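Local coordinates for beta-N-acetylhexosaminidase (PDB 5BZA), which probably hydrolyses terminal non-reducing N-acetyl-D-hexosamine residues from N-acetyl-beta-D-hexosaminides, as a thermostable family 3 glycoside hydrolase, at residues Leu349-Asn354 and Asp368-Val373; Ile426-Arg431 and Tyr456-His461; Asp402-Ala407 and Lys437-Arg442; Gly37-Ser40 and Leu44-Asp47; Glu22-Tyr27 and Leu46-Phe51. One frame throughout, in Å; residues are numbered along the deposited sequence.

Interaction 1: residues Leu349-Asn354 and Asp368-Val373; sequences LLVPSN and DLIPEV
The helix backbone at I370 and P371 runs beside the strand backbone at L349 and V351, with the CA atoms of L349 and P371 7.4 Å apart, those of V351 and I370 7.6 Å. This is one half of a beta-alpha-beta crossover: strand 347-352 leads into helix 364-377, which returns the chain to the neighbouring parallel strand 380-386. The helix is kinked at 371-372, where P371 has no N-H to give to the turn before. L349 packs against it there. With CG anti to its carbonyl carbon (chi1 -64°) and the chain extended beyond, its CD1 comes to 3.8 Å from P371 CA. Branched residues fill the next layer, V351 CG2 touching I370 CG2 at 4.0 Å while the two side chains run antiparallel, side by side; F403 of the adjacent strand packs on I370 as well. Toward the solvent-facing end the contact turns polar. D368 has its main partner in R385, a salt bridge, and a lysine in its place would probably leave that arginine facing a like charge and the N354 amide without its acceptor. That amide lies across the carboxylate, the planes 69° apart, and N354 ND2 makes a weak hydrogen bond of 3.0 Å to D368 OD1, an oxygen whose position is somewhat uncertain.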
# COMPACT_ATOMS: atom_id res chain seq x y z
N LEU B 349 -11.98 -15.45 24.91
CA LEU B 349 -12.29 -15.05 23.54
C LEU B 349 -12.61 -16.26 22.70
O LEU B 349 -11.79 -17.18 22.56
CB LEU B 349 -11.12 -14.33 22.89
CG LEU B 349 -10.61 -12.97 23.42
CD1 LEU B 349 -9.43 -12.50 22.57
CD2 LEU B 349 -11.73 -11.92 23.44
N LEU B 350 -13.79 -16.22 22.08
CA LEU B 350 -14.19 -17.30 21.21
C LEU B 350 -14.10 -16.74 19.82
O LEU B 350 -14.84 -15.80 19.47
CB LEU B 350 -15.62 -17.78 21.52
CG LEU B 350 -15.82 -18.49 22.85
CD1 LEU B 350 -17.27 -18.95 23.09
CD2 LEU B 350 -14.88 -19.68 22.90
N VAL B 351 -13.19 -17.29 19.03
CA VAL B 351 -12.89 -16.67 17.75
C VAL B 351 -13.00 -17.71 16.66
O VAL B 351 -12.42 -18.78 16.79
CB VAL B 351 -11.45 -16.05 17.75
CG1 VAL B 351 -11.09 -15.56 16.35
CG2 VAL B 351 -11.34 -14.92 18.80
N PRO B 352 -13.75 -17.40 15.56
CA PRO B 352 -13.87 -18.29 14.39
C PRO B 352 -12.50 -18.83 14.00
O PRO B 352 -11.54 -18.08 13.98
CB PRO B 352 -14.44 -17.38 13.30
CG PRO B 352 -15.26 -16.38 14.07
CD PRO B 352 -14.57 -16.18 15.41
N SER B 353 -12.46 -20.12 13.68
CA SER B 353 -11.23 -20.87 13.43
C SER B 353 -10.39 -20.48 12.22
O SER B 353 -9.21 -20.86 12.19
CB SER B 353 -11.55 -22.35 13.29
OG SER B 353 -10.37 -23.08 13.00
N ASN B 354 -10.94 -19.75 11.25
CA ASN B 354 -10.10 -19.35 10.10
C ASN B 354 -9.54 -20.56 9.33
O ASN B 354 -8.47 -21.08 9.67
CB ASN B 354 -8.93 -18.46 10.57
CG ASN B 354 -7.85 -18.25 9.48
OD1 ASN B 354 -8.12 -18.32 8.27
ND2 ASN B 354 -6.61 -18.02 9.92
N ASP B 368 -7.78 -14.03 12.87
CA ASP B 368 -6.47 -14.13 13.51
C ASP B 368 -6.07 -12.86 14.26
O ASP B 368 -5.40 -12.92 15.29
CB ASP B 368 -5.37 -14.43 12.48
CG ASP B 368 -5.39 -15.85 11.99
OD1 ASP B 368 -6.12 -16.66 12.57
OD2 ASP B 368 -4.67 -16.17 11.02
N LEU B 369 -6.50 -11.71 13.76
CA LEU B 369 -6.06 -10.46 14.37
C LEU B 369 -6.91 -10.03 15.58
O LEU B 369 -6.46 -9.21 16.39
CB LEU B 369 -6.02 -9.37 13.29
CG LEU B 369 -4.66 -9.42 12.56
CD1 LEU B 369 -4.59 -8.50 11.35
CD2 LEU B 369 -3.49 -9.13 13.54
N ILE B 370 -8.11 -10.58 15.71
CA ILE B 370 -9.00 -10.22 16.84
C ILE B 370 -8.35 -10.28 18.27
O ILE B 370 -8.61 -9.40 19.12
CB ILE B 370 -10.30 -11.12 16.82
CG1 ILE B 370 -11.12 -10.80 15.56
CG2 ILE B 370 -11.15 -10.95 18.10
CD1 ILE B 370 -12.50 -11.55 15.43
N PRO B 371 -7.59 -11.34 18.57
CA PRO B 371 -6.93 -11.40 19.89
C PRO B 371 -5.98 -10.22 20.18
O PRO B 371 -6.02 -9.66 21.28
CB PRO B 371 -6.16 -12.72 19.85
CG PRO B 371 -6.96 -13.55 18.88
CD PRO B 371 -7.39 -12.59 17.82
N GLU B 372 -5.13 -9.87 19.22
CA GLU B 372 -4.20 -8.74 19.38
C GLU B 372 -5.00 -7.50 19.77
O GLU B 372 -4.70 -6.85 20.79
CB GLU B 372 -3.41 -8.51 18.08
CG GLU B 372 -2.41 -7.34 18.12
CD GLU B 372 -1.86 -6.98 16.73
OE1 GLU B 372 -1.18 -7.84 16.11
OE2 GLU B 372 -2.15 -5.85 16.23
N VAL B 373 -6.06 -7.22 19.03
CA VAL B 373 -6.84 -6.00 19.26
C VAL B 373 -7.54 -6.03 20.62
O VAL B 373 -7.60 -5.03 21.36
CB VAL B 373 -7.90 -5.83 18.16
CG1 VAL B 373 -8.64 -4.51 18.35
CG2 VAL B 373 -7.27 -5.92 16.77

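Interaction 2: residues Ile426-Arg431 and Tyr456-His461; sequences IYFIIR and YKSFQH
F428 and F459 both carry CG anti to the carbonyl carbon, with chi1 of -67° at F428, and this brings the ring of F459 back beside that of F428. They cross at a steep 73° with centroids 5.6 Å apart, and F459 CE1 lies 3.7 Å from F428 CE2. S458 has its OG held between the backbone N and the carbonyl carbon (chi1 85°). From there OG sits at the edge of the F428 ring, near its plane and 3.4 Å from CE2; its hydrogen bond goes back along the helix to V455 O, which satisfies a hydroxyl that is otherwise buried among apolar groups. In the C-terminal alpha/beta domain this is a strand-to-helix contact, helix 452-463 packing on strand 425-429 of the mixed sheet. A small serine suits the place because it lets the wide ring approach the helix closely. An alanine in place of F428 would probably open a gap beside F459 and rob F403 of the ring stacked on it. H461, further along the same helix, is a zinc ligand in a crystal structure of this protein, though no metal is bound to it here.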
# COMPACT_ATOMS: atom_id res chain seq x y z
N ILE B 426 -20.86 -11.62 25.73
CA ILE B 426 -21.16 -10.55 24.79
C ILE B 426 -21.00 -11.14 23.41
O ILE B 426 -19.96 -11.75 23.10
CB ILE B 426 -20.24 -9.34 24.98
CG1 ILE B 426 -20.32 -8.87 26.44
CG2 ILE B 426 -20.68 -8.20 24.07
CD1 ILE B 426 -19.56 -7.58 26.71
N TYR B 427 -22.05 -10.95 22.60
CA TYR B 427 -22.08 -11.47 21.25
C TYR B 427 -21.65 -10.39 20.29
O TYR B 427 -22.28 -9.32 20.21
CB TYR B 427 -23.48 -11.99 20.88
CG TYR B 427 -23.83 -13.21 21.68
CD1 TYR B 427 -23.39 -14.46 21.29
CD2 TYR B 427 -24.58 -13.10 22.86
CE1 TYR B 427 -23.66 -15.57 22.02
CE2 TYR B 427 -24.88 -14.24 23.62
CZ TYR B 427 -24.41 -15.46 23.19
OH TYR B 427 -24.70 -16.60 23.91
N PHE B 428 -20.57 -10.66 19.57
CA PHE B 428 -20.11 -9.75 18.55
C PHE B 428 -20.55 -10.32 17.22
O PHE B 428 -19.96 -11.29 16.74
CB PHE B 428 -18.57 -9.55 18.60
CG PHE B 428 -18.08 -8.83 19.84
CD1 PHE B 428 -17.97 -9.50 21.06
CD2 PHE B 428 -17.69 -7.49 19.79
CE1 PHE B 428 -17.50 -8.84 22.21
CE2 PHE B 428 -17.22 -6.81 20.94
CZ PHE B 428 -17.14 -7.49 22.15
N ILE B 429 -21.57 -9.72 16.62
CA ILE B 429 -22.02 -10.23 15.33
C ILE B 429 -21.28 -9.51 14.22
O ILE B 429 -21.55 -8.35 13.94
CB ILE B 429 -23.57 -10.14 15.13
CG1 ILE B 429 -24.24 -11.28 15.91
CG2 ILE B 429 -23.91 -10.46 13.68
CD1 ILE B 429 -24.79 -10.94 17.27
N ILE B 430 -20.32 -10.21 13.64
CA ILE B 430 -19.33 -9.54 12.81
C ILE B 430 -19.43 -9.77 11.31
O ILE B 430 -18.73 -9.11 10.55
CB ILE B 430 -17.90 -9.91 13.28
CG1 ILE B 430 -17.60 -11.39 13.09
CG2 ILE B 430 -17.69 -9.46 14.72
CD1 ILE B 430 -16.14 -11.74 13.41
N ARG B 431 -20.25 -10.72 10.88
CA ARG B 431 -20.53 -10.90 9.46
C ARG B 431 -21.98 -10.58 9.17
O ARG B 431 -22.34 -9.42 8.98
CB ARG B 431 -20.21 -12.30 8.98
CG ARG B 431 -18.77 -12.53 8.84
CD ARG B 431 -18.53 -13.46 7.73
NE ARG B 431 -19.12 -12.87 6.53
CZ ARG B 431 -18.79 -13.21 5.29
NH1 ARG B 431 -17.83 -14.11 5.09
NH2 ARG B 431 -19.40 -12.64 4.26
N TYR B 456 -11.71 -3.13 16.75
CA TYR B 456 -11.07 -2.09 17.57
C TYR B 456 -12.13 -1.08 17.99
O TYR B 456 -12.31 -0.77 19.18
CB TYR B 456 -9.94 -1.44 16.76
CG TYR B 456 -9.26 -0.22 17.32
CD1 TYR B 456 -9.84 1.04 17.24
CD2 TYR B 456 -7.98 -0.32 17.87
CE1 TYR B 456 -9.19 2.18 17.73
CE2 TYR B 456 -7.30 0.80 18.36
CZ TYR B 456 -7.91 2.05 18.28
OH TYR B 456 -7.24 3.15 18.75
N LYS B 457 -12.91 -0.62 17.01
CA LYS B 457 -13.93 0.37 17.32
C LYS B 457 -15.04 -0.22 18.20
O LYS B 457 -15.61 0.49 19.04
CB LYS B 457 -14.53 0.96 16.05
CG LYS B 457 -13.62 1.96 15.37
CD LYS B 457 -13.33 3.14 16.30
CE LYS B 457 -12.20 4.02 15.80
NZ LYS B 457 -12.03 5.24 16.63
N SER B 458 -15.32 -1.51 18.05
CA SER B 458 -16.38 -2.13 18.86
C SER B 458 -15.91 -2.19 20.32
O SER B 458 -16.71 -1.92 21.23
CB SER B 458 -16.78 -3.50 18.29
OG SER B 458 -15.96 -4.57 18.75
N PHE B 459 -14.62 -2.48 20.55
CA PHE B 459 -14.12 -2.47 21.92
C PHE B 459 -14.19 -1.06 22.49
O PHE B 459 -14.57 -0.86 23.66
CB PHE B 459 -12.69 -3.04 22.00
CG PHE B 459 -12.59 -4.47 21.58
CD1 PHE B 459 -13.62 -5.36 21.86
CD2 PHE B 459 -11.50 -4.92 20.88
CE1 PHE B 459 -13.55 -6.67 21.47
CE2 PHE B 459 -11.41 -6.25 20.48
CZ PHE B 459 -12.44 -7.13 20.78
N GLN B 460 -13.83 -0.08 21.67
CA GLN B 460 -13.89 1.32 22.13
C GLN B 460 -15.30 1.72 22.55
O GLN B 460 -15.50 2.37 23.60
CB GLN B 460 -13.41 2.27 21.04
CG GLN B 460 -11.90 2.45 20.96
CD GLN B 460 -11.50 3.61 20.06
OE1 GLN B 460 -12.21 3.94 19.11
NE2 GLN B 460 -10.35 4.25 20.37
N HIS B 461 -16.26 1.32 21.73
CA HIS B 461 -17.66 1.68 21.96
C HIS B 461 -18.17 0.98 23.20
O HIS B 461 -18.89 1.56 24.01
CB HIS B 461 -18.51 1.34 20.74
CG HIS B 461 -18.72 2.51 19.83
ND1 HIS B 461 -19.66 3.49 20.09
CD2 HIS B 461 -18.11 2.87 18.68
CE1 HIS B 461 -19.59 4.42 19.15
NE2 HIS B 461 -18.66 4.06 18.28

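Interaction 3: residues Asp402-Ala407 and Lys437-Arg442; sequences DFVVNA and KFFPGR
A407 meets the F439 ring at its edge: the methyl CB lies near the ring plane, 4.0 Å from CZ and equally far from CE1. V404 comes in obliquely, its CG1 4.3 Å from F439 CZ, and the Y427 ring meets the same phenylalanine with the planes at about 40°. H417 and L418 of helix 411-418 add further cover to F439. The ring enters this pocket because its CG stands anti to the carbonyl carbon (chi1 -62°). In this way the loop between strands 425-429 and 443-446 covers the end of strand 399-404 in the mixed sheet of the C-terminal domain.

F439 opens a type II beta turn that ends at R442, closed by R442 N bonding to F439 O at 3.3 Å. G441 takes a positive phi there, a conformation that favours glycine. R442 reaches L418 O and L420 O with its guanidinium group, tying the turn to the end of helix 411-418 and the loop that follows. D435 of the same loop adds a weak hydrogen bond to A407 N. Between V404, A407 and F439 themselves the contact is purely apolar and buried, and alanine's small methyl lets the ring edge come close.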
# COMPACT_ATOMS: atom_id res chain seq x y z
N ASP B 402 -18.13 -13.78 22.43
CA ASP B 402 -18.36 -14.72 21.33
C ASP B 402 -18.36 -13.92 20.02
O ASP B 402 -19.22 -13.05 19.78
CB ASP B 402 -19.66 -15.51 21.56
CG ASP B 402 -20.04 -16.45 20.39
OD1 ASP B 402 -19.17 -16.76 19.53
OD2 ASP B 402 -21.21 -16.93 20.38
N PHE B 403 -17.38 -14.20 19.18
CA PHE B 403 -17.30 -13.52 17.90
C PHE B 403 -18.03 -14.35 16.88
O PHE B 403 -17.51 -15.32 16.29
CB PHE B 403 -15.84 -13.25 17.51
CG PHE B 403 -15.19 -12.20 18.35
CD1 PHE B 403 -15.37 -10.85 18.05
CD2 PHE B 403 -14.52 -12.54 19.51
CE1 PHE B 403 -14.81 -9.87 18.85
CE2 PHE B 403 -13.96 -11.55 20.31
CZ PHE B 403 -14.11 -10.22 19.98
N VAL B 404 -19.28 -13.97 16.71
CA VAL B 404 -20.26 -14.81 16.02
C VAL B 404 -20.19 -14.69 14.50
O VAL B 404 -20.30 -13.60 13.94
CB VAL B 404 -21.65 -14.46 16.48
CG1 VAL B 404 -22.65 -15.38 15.79
CG2 VAL B 404 -21.75 -14.53 18.02
N VAL B 405 -20.05 -15.84 13.85
CA VAL B 405 -20.13 -16.00 12.40
C VAL B 405 -21.16 -17.13 12.10
O VAL B 405 -21.19 -18.14 12.83
CB VAL B 405 -18.75 -16.31 11.82
CG1 VAL B 405 -18.83 -16.77 10.38
CG2 VAL B 405 -17.84 -15.08 11.95
N ASN B 406 -22.06 -16.88 11.14
CA ASN B 406 -23.11 -17.82 10.62
C ASN B 406 -23.81 -18.65 11.73
O ASN B 406 -23.81 -19.88 11.74
CB ASN B 406 -22.56 -18.72 9.48
CG ASN B 406 -21.87 -19.98 9.98
OD1 ASN B 406 -21.11 -19.92 10.94
ND2 ASN B 406 -22.18 -21.14 9.38
N ALA B 407 -24.42 -17.93 12.66
CA ALA B 407 -25.06 -18.57 13.80
C ALA B 407 -26.33 -19.30 13.34
O ALA B 407 -26.84 -20.19 14.03
CB ALA B 407 -25.39 -17.54 14.89
N LYS B 437 -31.04 -11.11 15.13
CA LYS B 437 -32.41 -11.48 15.53
C LYS B 437 -32.43 -12.67 16.50
O LYS B 437 -33.31 -12.76 17.35
CB LYS B 437 -33.33 -11.71 14.33
CG LYS B 437 -33.19 -13.03 13.60
CD LYS B 437 -34.11 -13.07 12.36
CE LYS B 437 -34.22 -11.68 11.69
NZ LYS B 437 -34.82 -11.71 10.32
N PHE B 438 -31.49 -13.60 16.32
CA PHE B 438 -31.46 -14.85 17.06
C PHE B 438 -30.81 -14.77 18.45
O PHE B 438 -30.50 -15.80 19.04
CB PHE B 438 -30.76 -15.93 16.22
CG PHE B 438 -31.41 -16.16 14.88
CD1 PHE B 438 -32.54 -16.98 14.78
CD2 PHE B 438 -30.92 -15.57 13.72
CE1 PHE B 438 -33.16 -17.20 13.56
CE2 PHE B 438 -31.54 -15.78 12.49
CZ PHE B 438 -32.66 -16.60 12.41
N PHE B 439 -30.63 -13.56 18.97
CA PHE B 439 -30.07 -13.37 20.32
C PHE B 439 -30.89 -12.37 21.14
O PHE B 439 -30.37 -11.33 21.59
CB PHE B 439 -28.60 -12.92 20.24
CG PHE B 439 -27.69 -13.91 19.58
CD1 PHE B 439 -27.56 -13.95 18.20
CD2 PHE B 439 -27.02 -14.86 20.34
CE1 PHE B 439 -26.73 -14.89 17.60
CE2 PHE B 439 -26.20 -15.79 19.75
CZ PHE B 439 -26.05 -15.81 18.38
N PRO B 440 -32.19 -12.68 21.34
CA PRO B 440 -33.01 -11.73 22.09
C PRO B 440 -32.60 -11.72 23.55
O PRO B 440 -32.18 -12.76 24.07
CB PRO B 440 -34.44 -12.28 21.92
CG PRO B 440 -34.25 -13.72 21.65
CD PRO B 440 -32.96 -13.86 20.89
N GLY B 441 -32.75 -10.59 24.22
CA GLY B 441 -32.32 -10.42 25.60
C GLY B 441 -30.82 -10.60 25.85
O GLY B 441 -30.37 -10.50 26.98
N ARG B 442 -30.04 -10.85 24.81
CA ARG B 442 -28.61 -11.05 25.02
C ARG B 442 -27.86 -9.74 24.83
O ARG B 442 -28.35 -8.83 24.16
CB ARG B 442 -28.09 -12.08 24.05
CG ARG B 442 -28.79 -13.41 24.10
CD ARG B 442 -28.48 -14.28 25.31
NE ARG B 442 -29.13 -15.59 25.15
CZ ARG B 442 -28.62 -16.74 25.61
NH1 ARG B 442 -27.45 -16.71 26.26
NH2 ARG B 442 -29.26 -17.90 25.42

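Interaction 4: residues Gly37-Ser40 and Leu44-Asp47; sequences GVLS and LFLD
F45 and V38 meet first at the root of the phenylalanine side chain: F45 CB lies 3.9 Å from the carbonyl O of V38 and 4.1 Å from its CG1. Further out, CG comes to 4.1 Å from L39 CD2. The closest touch of this side chain is one atom on, where F45 CD1 stands 3.6 Å from L39 CD2, and CE1 keeps the same methyl at 3.9 Å. The methyl approaches the ring obliquely. Because F45 CG is anti to the backbone N (chi1 169°), the ring swings over to L39, and both side chains also pack on I34 of strand 31-34.

V38 works at the level of the backbone. Its CG1 presses on the helix itself, 3.6 Å from F45 CA, and a compact beta-branched residue suits a place where two helix backbones come this near. L44 lies alongside, its CB 4.2 Å from V38 CG1, and it also packs on Y456 of the C-terminal domain. The carbonyl O of G37, a residue with no side chain, lies against L44 CD1. No hydrogen bond joins the two segments, and across them the short helix 36-39 and helix 42-54 meet by apolar packing alone. Together they form the connection that follows strand 31-34, the second strand of the TIM barrel of the family 3 N-terminal domain.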
# COMPACT_ATOMS: atom_id res chain seq x y z
N GLY B 37 5.78 1.18 14.76
CA GLY B 37 4.97 0.73 15.89
C GLY B 37 3.49 1.03 15.64
O GLY B 37 2.60 0.33 16.14
N VAL B 38 3.22 2.14 14.94
CA VAL B 38 1.87 2.50 14.56
C VAL B 38 1.55 1.96 13.17
O VAL B 38 0.50 1.36 12.96
CB VAL B 38 1.66 4.00 14.61
CG1 VAL B 38 0.27 4.39 14.01
CG2 VAL B 38 1.76 4.46 16.04
N LEU B 39 2.46 2.16 12.22
CA LEU B 39 2.20 1.81 10.82
C LEU B 39 1.98 0.32 10.64
O LEU B 39 1.20 -0.09 9.77
CB LEU B 39 3.33 2.28 9.95
CG LEU B 39 3.47 3.81 9.98
CD1 LEU B 39 4.84 4.24 9.47
CD2 LEU B 39 2.39 4.45 9.12
N SER B 40 2.62 -0.51 11.45
CA SER B 40 2.44 -1.95 11.25
C SER B 40 1.09 -2.43 11.77
O SER B 40 0.72 -3.57 11.56
CB SER B 40 3.56 -2.75 11.92
OG SER B 40 3.55 -2.51 13.32
N LEU B 44 -4.43 0.91 14.07
CA LEU B 44 -3.85 2.03 14.83
C LEU B 44 -3.55 3.22 13.95
O LEU B 44 -3.93 4.35 14.28
CB LEU B 44 -2.56 1.63 15.54
CG LEU B 44 -2.53 1.17 16.99
CD1 LEU B 44 -1.13 1.49 17.53
CD2 LEU B 44 -3.60 1.85 17.85
N PHE B 45 -2.89 2.97 12.84
CA PHE B 45 -2.57 4.04 11.90
C PHE B 45 -3.83 4.85 11.50
O PHE B 45 -3.89 6.08 11.67
CB PHE B 45 -1.85 3.42 10.68
CG PHE B 45 -1.70 4.37 9.52
CD1 PHE B 45 -0.97 5.55 9.65
CD2 PHE B 45 -2.35 4.11 8.30
CE1 PHE B 45 -0.86 6.45 8.57
CE2 PHE B 45 -2.25 4.99 7.21
CZ PHE B 45 -1.50 6.18 7.36
N LEU B 46 -4.89 4.15 11.07
CA LEU B 46 -6.12 4.81 10.65
C LEU B 46 -6.80 5.58 11.79
O LEU B 46 -7.27 6.73 11.58
CB LEU B 46 -7.11 3.77 10.08
CG LEU B 46 -6.65 3.07 8.82
CD1 LEU B 46 -7.65 1.99 8.37
CD2 LEU B 46 -6.42 4.09 7.71
N ASP B 47 -6.84 4.97 12.99
CA ASP B 47 -7.44 5.67 14.11
C ASP B 47 -6.62 6.93 14.47
O ASP B 47 -7.19 7.98 14.81
CB ASP B 47 -7.58 4.74 15.32
CG ASP B 47 -8.47 5.36 16.43
OD1 ASP B 47 -9.43 6.11 16.10
OD2 ASP B 47 -8.22 5.10 17.63

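Interaction 5: residues Glu22-Tyr27 and Leu46-Phe51; sequences EVIQKY and LDFMNF
Two neighbouring helices on the outside of the TIM barrel, 18-27 and 42-54, meet through I24 and the phenylalanines F48 and F51. The short helix segments run nearly parallel, at 17°, but their axes stay 13.0 Å apart, a wide spacing that only long or bulky side chains can bridge. I24 does so with its delta methyl. CG1 stands anti to the carbonyl carbon (chi1 -73°) and the chain extends beyond it, so CD1 reaches between the rings: it lies 3.6 Å from F51 CE2 and 3.7 Å from F48 CE1. At F48 the methyl is at the ring edge, near the plane; at F51 it comes in obliquely. The other branch of the isoleucine joins in, CG2 lying 3.8 Å from F51 CE2. F58 packs on I24 too.

F51 also touches Q25, whose CG meets the ring edge 4.1 Å from CZ while the amide turns to N55, NE2 bonding to OD1. Behind the contact F16 stacks on the F48 ring and also meets F51, and F13 stands edge-to-face with F48. F13, F16 and F48 are part of the packing between helices and barrel strands. The side chain of F51 is about 6 Å from that of R54, which with E327 binds a cadmium ion here; the nearest ion is about 10 Å from the F51 side chain. Apolar seams of this kind join neighbouring helices in the outer ring of a beta/alpha barrel.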
# COMPACT_ATOMS: atom_id res chain seq x y z
N GLU B 22 -3.28 12.48 25.05
CA GLU B 22 -3.05 13.42 26.15
C GLU B 22 -1.90 14.38 25.81
O GLU B 22 -2.07 15.60 25.92
CB GLU B 22 -2.71 12.70 27.48
CG GLU B 22 -3.91 12.17 28.34
CD GLU B 22 -3.47 11.32 29.57
OE1 GLU B 22 -2.28 11.43 30.01
OE2 GLU B 22 -4.32 10.55 30.11
N VAL B 23 -0.74 13.84 25.41
CA VAL B 23 0.43 14.67 25.11
C VAL B 23 0.12 15.60 23.96
O VAL B 23 0.39 16.80 24.04
CB VAL B 23 1.68 13.85 24.76
CG1 VAL B 23 2.79 14.76 24.24
CG2 VAL B 23 2.12 13.08 25.96
N ILE B 24 -0.48 15.06 22.90
CA ILE B 24 -0.78 15.87 21.72
C ILE B 24 -1.71 17.01 22.09
O ILE B 24 -1.50 18.16 21.69
CB ILE B 24 -1.43 15.03 20.60
CG1 ILE B 24 -0.39 14.12 19.96
CG2 ILE B 24 -1.95 15.91 19.51
CD1 ILE B 24 -0.98 13.18 18.90
N GLN B 25 -2.72 16.70 22.91
CA GLN B 25 -3.71 17.72 23.28
C GLN B 25 -3.16 18.73 24.28
O GLN B 25 -3.51 19.91 24.25
CB GLN B 25 -4.99 17.08 23.80
CG GLN B 25 -5.83 16.52 22.68
CD GLN B 25 -7.17 15.91 23.13
OE1 GLN B 25 -7.26 15.26 24.17
NE2 GLN B 25 -8.20 16.13 22.34
N LYS B 26 -2.31 18.28 25.18
CA LYS B 26 -1.69 19.19 26.13
C LYS B 26 -0.66 20.13 25.48
O LYS B 26 -0.70 21.33 25.74
CB LYS B 26 -1.02 18.42 27.27
CG LYS B 26 -0.47 19.38 28.36
CD LYS B 26 0.08 18.61 29.55
CE LYS B 26 0.54 19.58 30.64
NZ LYS B 26 0.95 18.89 31.89
N TYR B 27 0.24 19.61 24.64
CA TYR B 27 1.36 20.42 24.14
C TYR B 27 1.22 20.96 22.73
O TYR B 27 1.96 21.87 22.35
CB TYR B 27 2.65 19.62 24.25
CG TYR B 27 2.97 19.27 25.67
CD1 TYR B 27 3.56 20.20 26.52
CD2 TYR B 27 2.59 18.04 26.21
CE1 TYR B 27 3.84 19.87 27.86
CE2 TYR B 27 2.87 17.71 27.52
CZ TYR B 27 3.49 18.62 28.33
OH TYR B 27 3.74 18.26 29.65
N LEU B 46 -4.89 4.15 11.07
CA LEU B 46 -6.12 4.81 10.65
C LEU B 46 -6.80 5.58 11.79
O LEU B 46 -7.27 6.73 11.58
CB LEU B 46 -7.11 3.77 10.08
CG LEU B 46 -6.65 3.07 8.82
CD1 LEU B 46 -7.65 1.99 8.37
CD2 LEU B 46 -6.42 4.09 7.71
N ASP B 47 -6.84 4.97 12.99
CA ASP B 47 -7.44 5.67 14.11
C ASP B 47 -6.62 6.93 14.47
O ASP B 47 -7.19 7.98 14.81
CB ASP B 47 -7.58 4.74 15.32
CG ASP B 47 -8.47 5.36 16.43
OD1 ASP B 47 -9.43 6.11 16.10
OD2 ASP B 47 -8.22 5.10 17.63
N PHE B 48 -5.28 6.83 14.41
CA PHE B 48 -4.39 8.00 14.63
C PHE B 48 -4.67 9.10 13.59
O PHE B 48 -4.89 10.25 13.95
CB PHE B 48 -2.91 7.54 14.56
CG PHE B 48 -1.90 8.52 15.15
CD1 PHE B 48 -2.29 9.67 15.82
CD2 PHE B 48 -0.53 8.23 15.07
CE1 PHE B 48 -1.35 10.53 16.39
CE2 PHE B 48 0.42 9.06 15.62
CZ PHE B 48 0.02 10.22 16.28
N MET B 49 -4.70 8.75 12.30
CA MET B 49 -5.03 9.75 11.27
C MET B 49 -6.39 10.44 11.54
O MET B 49 -6.54 11.66 11.38
CB MET B 49 -5.04 9.13 9.87
CG MET B 49 -3.69 8.70 9.41
SD MET B 49 -2.39 9.99 9.38
CE MET B 49 -3.06 11.16 8.21
N ASN B 50 -7.37 9.65 11.97
CA ASN B 50 -8.68 10.21 12.33
C ASN B 50 -8.57 11.18 13.54
O ASN B 50 -9.13 12.28 13.55
CB ASN B 50 -9.67 9.06 12.64
CG ASN B 50 -11.09 9.53 12.73
OD1 ASN B 50 -11.54 10.32 11.90
ND2 ASN B 50 -11.82 9.03 13.71
N PHE B 51 -7.86 10.76 14.58
CA PHE B 51 -7.55 11.65 15.69
C PHE B 51 -6.86 12.96 15.20
O PHE B 51 -7.21 14.07 15.65
CB PHE B 51 -6.68 10.93 16.72
CG PHE B 51 -6.26 11.80 17.85
CD1 PHE B 51 -7.12 12.03 18.92
CD2 PHE B 51 -5.01 12.42 17.84
CE1 PHE B 51 -6.73 12.85 19.96
CE2 PHE B 51 -4.61 13.25 18.88
CZ PHE B 51 -5.47 13.47 19.94

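Along the chain, interactions 5 and 4 come first, in the N-terminal TIM barrel, and share helix 42-54, their centres about 12 Å apart. Interactions 1, 2 and 3 lie in the C-terminal domain and reach one mixed sheet, in which strands 347-352, 399-404 and 425-429 are neighbours. Between centres, interaction 2 is about 12 Å from both 1 and 3, which are about 17 Å apart; the segments of 2 and 3 alternate in sequence. Helices 364-377 and 452-463 also touch through V373 and Y456. One place where the domains join is helix 452-463 against helix 42-54, where D47 takes a salt bridge from K457 and a probable hydrogen bond from Y456. Interaction 3, its centre about 35 Å from that of interaction 5, lies far from that joint.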